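Local atomic coordinates of possible membrane-associated serine protease (Mycobacterium tuberculosis H37Rv, PDB entry 3LT3), a protein that is a probable membrane-associated serine protease, here its trypsin-like protease domain, that probably helps the bacterium resist acid and oxidative stress. Residues Val12-Val17 with Ile168-Gln173; Val24-Ser29 with Val37-Gly42. The protein carries 1 engineered substitution. All coordinates share one frame; numbering follows the deposited sequence.

How the contacts relate
Contact 1 lies near the surface and joins the short helix 15-20 to the turn between strands 166-168 and 174-181, in the second of the two six-stranded barrels. Contact 2 belongs to the first barrel and pairs strands 24-29 and 38-46, neighbours in one hairpin. Helix 15-20 and strand 24-29 follow each other in the chain, so the N-terminal part first touches the second barrel and then enters the first; the centres of the two contacts are about 21 Å apart. The chemistry differs accordingly. Contact 1 is small, a valine methyl on a turn plus one bridging water, with no direct hydrogen bond; contact 2 is knit by backbone bonds and adds a salt bridge.

Contact 1: Val12-Val17 with Ile168-Gln173; sequences VNNPVV and IDLNGQ
Val16 pushes one methyl, CG2, against the turn formed by Asp169-Gly172. That methyl stands anti to the backbone N, which sends it out from the helix start to meet Gly172 CA at 3.2 Å, a tight approach. Asp169 O is nearly as near, 3.3 Å from Val16 CG2, and the CG2 methyls of Val16 and buried Ile168 touch at 3.7 Å. On the solvent-facing side the Asn14 and Leu170 side chains cross at about a right angle, amide ND2 beside methyl CD2. No direct hydrogen bond joins the segments; instead one water donates both to Asn14 OD1 and to Leu170 O. The same Asn14 OD1 also accepts from Val16 N at 3.0 Å, in the carbonyl plane on a lone pair, and this second grip helps fix the amide. Asp169, the first residue of the turn, ties it together with its side chain: its OD2 accepts from Gln173 N at 2.9 Å on the syn side, 33° out of the carboxylate plane, with a weak bond from Asn171 N. Gly172, at a positive phi of 98°, closes the turn and presents its bare CA to the valine methyl. Further out, Leu170 touches Leu11, and Ile168 is bonded through its backbone to Val112. The pieces are an asparagine N-cap on helix 15-20 and a type I beta turn linking two strands of the second barrel of this chymotrypsin-like fold.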
loop_
_atom_site.group_PDB
_atom_site.type_symbol
_atom_site.label_atom_id
_atom_site.label_comp_id
_atom_site.label_asym_id
_atom_site.label_seq_id
_atom_site.Cartn_x
_atom_site.Cartn_y
_atom_site.Cartn_z
ATOM N N VAL A 12 -1.998 1.862 -18.018
ATOM C CA VAL A 12 -2.820 2.944 -17.457
ATOM C C VAL A 12 -4.287 2.861 -17.890
ATOM O O VAL A 12 -5.182 3.298 -17.161
ATOM C CB VAL A 12 -2.247 4.359 -17.771
ATOM C CG1 VAL A 12 -0.947 4.595 -17.013
ATOM C CG2 VAL A 12 -2.050 4.568 -19.267
ATOM N N ASN A 13 -4.520 2.289 -19.071
ATOM C CA ASN A 13 -5.863 2.170 -19.640
ATOM C C ASN A 13 -6.480 0.783 -19.470
ATOM O O ASN A 13 -7.636 0.560 -19.847
ATOM C CB ASN A 13 -5.855 2.577 -21.119
ATOM C CG ASN A 13 -5.503 4.044 -21.327
ATOM O OD1 ASN A 13 -4.919 4.412 -22.347
ATOM N ND2 ASN A 13 -5.859 4.887 -20.360
ATOM N N ASN A 14 -5.706 -0.143 -18.906
ATOM C CA ASN A 14 -6.176 -1.495 -18.623
ATOM C C ASN A 14 -7.380 -1.466 -17.678
ATOM O O ASN A 14 -7.331 -0.800 -16.645
ATOM C CB ASN A 14 -5.042 -2.336 -18.026
ATOM C CG ASN A 14 -5.359 -3.824 -18.006
ATOM O OD1 ASN A 14 -6.200 -4.287 -17.233
ATOM N ND2 ASN A 14 -4.671 -4.583 -18.852
ATOM N N PRO A 15 -8.466 -2.180 -18.038
ATOM C CA PRO A 15 -9.702 -2.243 -17.244
ATOM C C PRO A 15 -9.477 -2.543 -15.760
ATOM O O PRO A 15 -10.335 -2.232 -14.934
ATOM C CB PRO A 15 -10.471 -3.389 -17.897
ATOM C CG PRO A 15 -10.030 -3.358 -19.312
ATOM C CD PRO A 15 -8.578 -2.982 -19.273
ATOM N N VAL A 16 -8.329 -3.132 -15.435
ATOM C CA VAL A 16 -7.968 -3.431 -14.050
ATOM C C VAL A 16 -7.887 -2.162 -13.187
ATOM O O VAL A 16 -8.164 -2.204 -11.988
ATOM C CB VAL A 16 -6.656 -4.261 -13.978
ATOM C CG1 VAL A 16 -5.411 -3.370 -13.992
ATOM C CG2 VAL A 16 -6.660 -5.138 -12.765
ATOM N N VAL A 17 -7.532 -1.043 -13.819
ATOM C CA VAL A 17 -7.425 0.251 -13.146
ATOM C C VAL A 17 -8.803 0.772 -12.732
ATOM O O VAL A 17 -9.004 1.144 -11.577
ATOM C CB VAL A 17 -6.691 1.297 -14.035
ATOM C CG1 VAL A 17 -6.658 2.667 -13.358
ATOM C CG2 VAL A 17 -5.276 0.830 -14.356
ATOM N N ILE A 168 -1.286 -4.101 -7.926
ATOM C CA ILE A 168 -2.349 -4.934 -8.474
ATOM C C ILE A 168 -1.899 -5.689 -9.731
ATOM O O ILE A 168 -1.238 -5.121 -10.603
ATOM C CB ILE A 168 -3.631 -4.086 -8.701
ATOM C CG1 ILE A 168 -4.345 -3.873 -7.362
ATOM C CG2 ILE A 168 -4.585 -4.738 -9.699
ATOM C CD1 ILE A 168 -5.088 -2.581 -7.264
ATOM N N ASP A 169 -2.246 -6.974 -9.795
ATOM C CA ASP A 169 -1.963 -7.813 -10.962
ATOM C C ASP A 169 -3.010 -7.624 -12.069
ATOM O O ASP A 169 -3.930 -6.820 -11.924
ATOM C CB ASP A 169 -1.828 -9.294 -10.558
ATOM C CG ASP A 169 -3.124 -9.897 -10.008
ATOM O OD1 ASP A 169 -3.044 -11.001 -9.428
ATOM O OD2 ASP A 169 -4.216 -9.299 -10.151
ATOM N N LEU A 170 -2.873 -8.369 -13.162
ATOM C CA LEU A 170 -3.792 -8.257 -14.300
ATOM C C LEU A 170 -5.193 -8.814 -14.012
ATOM O O LEU A 170 -6.144 -8.520 -14.740
ATOM C CB LEU A 170 -3.194 -8.924 -15.546
ATOM C CG LEU A 170 -1.924 -8.313 -16.151
ATOM C CD1 LEU A 170 -1.308 -9.263 -17.168
ATOM C CD2 LEU A 170 -2.193 -6.951 -16.785
ATOM N N ASN A 171 -5.314 -9.614 -12.954
ATOM C CA ASN A 171 -6.599 -10.185 -12.548
ATOM C C ASN A 171 -7.439 -9.232 -11.699
ATOM O O ASN A 171 -8.629 -9.469 -11.485
ATOM C CB ASN A 171 -6.393 -11.511 -11.807
ATOM C CG ASN A 171 -5.853 -12.606 -12.706
ATOM O OD1 ASN A 171 -6.307 -12.779 -13.840
ATOM N ND2 ASN A 171 -4.882 -13.359 -12.201
ATOM N N GLY A 172 -6.812 -8.161 -11.220
ATOM C CA GLY A 172 -7.489 -7.167 -10.388
ATOM C C GLY A 172 -7.268 -7.364 -8.903
ATOM O O GLY A 172 -7.890 -6.685 -8.083
ATOM N N GLN A 173 -6.374 -8.288 -8.561
ATOM C CA GLN A 173 -6.122 -8.650 -7.171
ATOM C C GLN A 173 -4.850 -8.007 -6.625
ATOM O O GLN A 173 -3.902 -7.760 -7.370
ATOM C CB GLN A 173 -6.081 -10.172 -7.015
ATOM C CG GLN A 173 -7.419 -10.846 -7.317
ATOM C CD GLN A 173 -7.409 -12.341 -7.068
ATOM O OE1 GLN A 173 -6.410 -13.020 -7.308
ATOM N NE2 GLN A 173 -8.533 -12.865 -6.593
HETATM O O HOH W 1 -6.874 -6.876 -17.066
#

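Contact 2: Val24-Ser29 with Val37-Gly42; sequences VVKIRS and VLEGTG
An antiparallel hairpin of the first barrel of the chymotrypsin-like fold, with a classic beta bulge at its loop end, joins Val24-Ser29 to Val37-Gly42. At the bulge Val37 and Leu38 both face Ser29, whose carbonyl O accepts from Leu38 N at 3.1 Å and from Val37 N at 3.2 Å. Ser29 N returns a nearly straight bond to Leu38 O (175° at the hydrogen). Val25 with Gly42 and Ile27 with Gly40 are hydrogen-bonded pairs, each with two bonds. Ile27 CD1 lies over the bare backbone of Gly42, 3.5 Å from its N. On the face carrying Lys26, Arg28, Glu39 and Thr41, Arg28 and Glu39 run side by side in the same direction. The salt bridge from Arg28 NE to Glu39 OE2 is 2.7 Å and brings the carboxylate oxygen over a face of the guanidinium, the two planes 58° apart. Extended from CG to NE, the arginine chain also lies along this carboxylate. Lys26 CD sits over the same guanidinium face, offset toward the rim, while Lys26 NZ bonds to Gly119 O and Gly120 O. At the Val24 end of the pairing, Val24 CG1 touches Thr41 CG2 at 3.7 Å. Gly40 comes near Ala163, the engineered replacement of the predicted catalytic serine, and Thr41 pairs with it through the backbone. Strand 63-66 borders 24-29 on its other edge, and Val25 and Ile27 pack on Val50 of strand 49-53.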
loop_
_atom_site.group_PDB
_atom_site.type_symbol
_atom_site.label_atom_id
_atom_site.label_comp_id
_atom_site.label_asym_id
_atom_site.label_seq_id
_atom_site.Cartn_x
_atom_site.Cartn_y
_atom_site.Cartn_z
ATOM N N VAL A 24 -9.705 2.471 -4.040
ATOM C CA VAL A 24 -8.406 3.037 -3.686
ATOM C C VAL A 24 -8.612 4.502 -3.312
ATOM O O VAL A 24 -9.072 5.307 -4.128
ATOM C CB VAL A 24 -7.366 2.877 -4.829
ATOM C CG1 VAL A 24 -6.047 3.540 -4.464
ATOM C CG2 VAL A 24 -7.137 1.398 -5.142
ATOM N N VAL A 25 -8.271 4.833 -2.070
ATOM C CA VAL A 25 -8.641 6.116 -1.475
ATOM C C VAL A 25 -7.429 6.975 -1.111
ATOM O O VAL A 25 -6.339 6.460 -0.846
ATOM C CB VAL A 25 -9.553 5.927 -0.226
ATOM C CG1 VAL A 25 -10.841 5.187 -0.601
ATOM C CG2 VAL A 25 -8.819 5.187 0.894
ATOM N N LYS A 26 -7.632 8.289 -1.125
ATOM C CA LYS A 26 -6.622 9.236 -0.678
ATOM C C LYS A 26 -6.804 9.498 0.813
ATOM O O LYS A 26 -7.933 9.593 1.303
ATOM C CB LYS A 26 -6.718 10.541 -1.472
ATOM C CG LYS A 26 -5.607 11.547 -1.179
ATOM C CD LYS A 26 -5.511 12.631 -2.252
ATOM C CE LYS A 26 -6.702 13.576 -2.224
ATOM N NZ LYS A 26 -6.549 14.688 -3.211
ATOM N N ILE A 27 -5.688 9.609 1.526
ATOM C CA ILE A 27 -5.712 9.866 2.963
ATOM C C ILE A 27 -4.958 11.146 3.317
ATOM O O ILE A 27 -3.814 11.343 2.903
ATOM C CB ILE A 27 -5.184 8.649 3.755
ATOM C CG1 ILE A 27 -6.229 7.532 3.718
ATOM C CG2 ILE A 27 -4.867 9.017 5.207
ATOM C CD1 ILE A 27 -5.661 6.177 3.552
ATOM N N ARG A 28 -5.633 12.018 4.062
ATOM C CA ARG A 28 -5.033 13.220 4.617
ATOM C C ARG A 28 -5.128 13.172 6.139
ATOM O O ARG A 28 -6.215 12.984 6.694
ATOM C CB ARG A 28 -5.739 14.470 4.086
ATOM C CG ARG A 28 -5.442 14.794 2.632
ATOM C CD ARG A 28 -5.886 16.209 2.287
ATOM N NE ARG A 28 -5.406 16.623 0.970
ATOM C CZ ARG A 28 -6.130 16.595 -0.147
ATOM N NH1 ARG A 28 -7.390 16.174 -0.129
ATOM N NH2 ARG A 28 -5.591 16.994 -1.291
ATOM N N SER A 29 -3.991 13.331 6.810
ATOM C CA SER A 29 -3.958 13.329 8.272
ATOM C C SER A 29 -3.229 14.543 8.840
ATOM O O SER A 29 -2.286 15.057 8.231
ATOM C CB SER A 29 -3.340 12.033 8.805
ATOM O OG SER A 29 -1.966 11.943 8.472
ATOM N N VAL A 37 -1.471 17.791 6.802
ATOM C CA VAL A 37 -0.099 17.953 6.322
ATOM C C VAL A 37 0.485 16.659 5.750
ATOM O O VAL A 37 1.203 16.693 4.748
ATOM C CB VAL A 37 0.849 18.539 7.411
ATOM C CG1 VAL A 37 0.679 20.050 7.514
ATOM C CG2 VAL A 37 0.616 17.876 8.771
ATOM N N LEU A 38 0.181 15.529 6.386
ATOM C CA LEU A 38 0.647 14.224 5.916
ATOM C C LEU A 38 -0.375 13.580 4.980
ATOM O O LEU A 38 -1.577 13.580 5.258
ATOM C CB LEU A 38 0.975 13.295 7.091
ATOM C CG LEU A 38 2.262 13.577 7.880
ATOM C CD1 LEU A 38 2.276 12.799 9.189
ATOM C CD2 LEU A 38 3.512 13.261 7.061
ATOM N N GLU A 39 0.118 13.032 3.873
ATOM C CA GLU A 39 -0.746 12.564 2.798
ATOM C C GLU A 39 -0.266 11.233 2.237
ATOM O O GLU A 39 0.935 11.022 2.049
ATOM C CB GLU A 39 -0.805 13.620 1.691
ATOM C CG GLU A 39 -2.155 13.735 0.999
ATOM C CD GLU A 39 -2.407 15.124 0.425
ATOM O OE1 GLU A 39 -1.623 16.056 0.711
ATOM O OE2 GLU A 39 -3.396 15.286 -0.319
ATOM N N GLY A 40 -1.212 10.337 1.974
ATOM C CA GLY A 40 -0.895 9.019 1.444
ATOM C C GLY A 40 -2.050 8.362 0.717
ATOM O O GLY A 40 -3.008 9.026 0.312
ATOM N N THR A 41 -1.946 7.047 0.552
ATOM C CA THR A 41 -2.953 6.261 -0.140
ATOM C C THR A 41 -3.388 5.099 0.747
ATOM O O THR A 41 -2.624 4.637 1.595
ATOM C CB THR A 41 -2.407 5.721 -1.489
ATOM O OG1 THR A 41 -1.951 6.813 -2.296
ATOM C CG2 THR A 41 -3.480 4.951 -2.255
ATOM N N GLY A 42 -4.627 4.656 0.556
ATOM C CA GLY A 42 -5.136 3.440 1.178
ATOM C C GLY A 42 -6.084 2.732 0.234
ATOM O O GLY A 42 -6.336 3.204 -0.878
#